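Side-chain contact in acetyl xylan esterase II (Penicillium purpurogenum, PDB 1G66), which removes acetyl groups from acetylated xylan as a serine esterase of the cutinase family: residues A[197-200]-A[201-205]. Residues are numbered along the deposited sequence; the frame is centred on the assembly and turned at random. Where two conformers were deposited one is given.
Sequences QALA and FVKSK
L199 and K203 meet one turn apart on helix 190-206, on the flank that faces helix 23-32. K203 CB lies 3.5 Å from L199 O. With CG anti to the carbonyl carbon (chi1 -74°), the chain is sent back toward the preceding turn. CG therefore rests 3.3 Å from L199 O. CD passes on to the leucine, and CE reaches it, 4.1 Å from both CG and CD1 of L199. The extended lysine crosses the leucine at a slant. Its methylenes do the touching; beyond CE the chain leads away, and NZ lies farther from the leucine. With an alanine at L199, the CD and CE methylenes of K203 would probably lose this apolar partner, and the lysine would be freer to swing. The same two residues are joined through the backbone, K203 N to L199 O at 2.8 Å and nearly straight (173°). Equivalent bonds run from F201 to Q197, V202 to A198 and S204 to A200. V202 CG2 packs 3.3 Å from A198 O. S204, in one of its two conformers, turns OG back to F201 O, 2.7 Å away, on a lone pair in the carbonyl plane. That oxygen also accepts K205 N. A198 and V202 touch I129 of strand 125-131; L199 and V202 touch V29 of helix 23-32. This is i to i+4 packing on an amphipathic alpha-helix, here the C-terminal helix laid against the parallel sheet of an alpha/beta-hydrolase fold.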
loop_
_atom_site.group_PDB
_atom_site.type_symbol
_atom_site.label_atom_id
_atom_site.label_comp_id
_atom_site.label_asym_id
_atom_site.label_seq_id
_atom_site.Cartn_x
_atom_site.Cartn_y
_atom_site.Cartn_z
ATOM N N GLN A 197 -6.056 -14.502 -1.133
ATOM C CA GLN A 197 -6.015 -13.985 -2.470
ATOM C C GLN A 197 -4.740 -13.180 -2.702
ATOM O O GLN A 197 -4.092 -13.307 -3.720
ATOM C CB GLN A 197 -7.199 -13.090 -2.831
ATOM C CG GLN A 197 -8.487 -13.815 -3.097
ATOM C CD GLN A 197 -9.508 -12.911 -3.759
ATOM O OE1 GLN A 197 -9.172 -12.128 -4.633
ATOM N NE2 GLN A 197 -10.751 -13.034 -3.371
ATOM N N ALA A 198 -4.433 -12.329 -1.732
ATOM C CA ALA A 198 -3.252 -11.478 -1.885
ATOM C C ALA A 198 -1.999 -12.298 -1.966
ATOM O O ALA A 198 -1.131 -12.054 -2.811
ATOM C CB ALA A 198 -3.205 -10.489 -0.737
ATOM N N LEU A 199 -1.883 -13.293 -1.078
ATOM C CA LEU A 199 -0.697 -14.159 -1.117
ATOM C C LEU A 199 -0.620 -14.934 -2.430
ATOM O O LEU A 199 0.459 -15.093 -2.995
ATOM C CB LEU A 199 -0.744 -15.104 0.072
ATOM C CG LEU A 199 0.389 -16.114 0.130
ATOM C CD1 LEU A 199 1.768 -15.424 0.223
ATOM C CD2 LEU A 199 0.194 -17.094 1.279
ATOM N N ALA A 200 -1.760 -15.409 -2.913
ATOM C CA ALA A 200 -1.759 -16.102 -4.193
ATOM C C ALA A 200 -1.249 -15.210 -5.306
ATOM O O ALA A 200 -0.502 -15.622 -6.190
ATOM C CB ALA A 200 -3.160 -16.628 -4.492
ATOM N N PHE A 201 -1.694 -13.946 -5.264
ATOM C CA PHE A 201 -1.203 -13.023 -6.276
ATOM C C PHE A 201 0.294 -12.813 -6.153
ATOM O O PHE A 201 1.010 -12.868 -7.141
ATOM C CB PHE A 201 -1.948 -11.692 -6.123
ATOM C CG PHE A 201 -1.489 -10.658 -7.108
ATOM C CD1 PHE A 201 -1.819 -10.723 -8.431
ATOM C CD2 PHE A 201 -0.695 -9.582 -6.684
ATOM C CE1 PHE A 201 -1.423 -9.764 -9.331
ATOM C CE2 PHE A 201 -0.297 -8.597 -7.574
ATOM C CZ PHE A 201 -0.658 -8.690 -8.923
ATOM N N VAL A 202 0.777 -12.560 -4.946
ATOM C CA VAL A 202 2.205 -12.380 -4.746
ATOM C C VAL A 202 2.950 -13.603 -5.288
ATOM O O VAL A 202 3.965 -13.444 -5.984
ATOM C CB VAL A 202 2.521 -12.108 -3.271
ATOM C CG1 VAL A 202 4.035 -12.150 -3.031
ATOM C CG2 VAL A 202 1.925 -10.805 -2.802
ATOM N N LYS A 203 2.511 -14.802 -4.883
ATOM C CA LYS A 203 3.226 -15.978 -5.371
ATOM C C LYS A 203 3.225 -16.078 -6.890
ATOM O O LYS A 203 4.210 -16.512 -7.492
ATOM C CB LYS A 203 2.549 -17.225 -4.779
ATOM C CG LYS A 203 2.893 -17.376 -3.271
ATOM C CD LYS A 203 2.096 -18.576 -2.799
ATOM C CE LYS A 203 2.621 -19.089 -1.509
ATOM N NZ LYS A 203 1.954 -20.455 -1.346
ATOM N N SER A 204 2.104 -15.740 -7.520
ATOM C CA SER A 204 2.048 -15.756 -8.979
ATOM C C SER A 204 3.046 -14.796 -9.584
ATOM O O SER A 204 3.562 -15.106 -10.637
ATOM C CB SER A 204 0.659 -15.400 -9.485
ATOM O OG SER A 204 0.340 -14.029 -9.529
ATOM N N LYS A 205 3.305 -13.675 -8.952
ATOM C CA LYS A 205 4.187 -12.705 -9.512
ATOM C C LYS A 205 5.633 -13.000 -9.184
ATOM O O LYS A 205 6.499 -12.660 -10.002
ATOM C CB LYS A 205 3.800 -11.327 -8.988
ATOM C CG LYS A 205 2.489 -10.756 -9.407
ATOM C CD LYS A 205 2.294 -10.708 -10.922
ATOM C CE LYS A 205 1.175 -11.648 -11.259
ATOM N NZ LYS A 205 0.875 -11.467 -12.703
#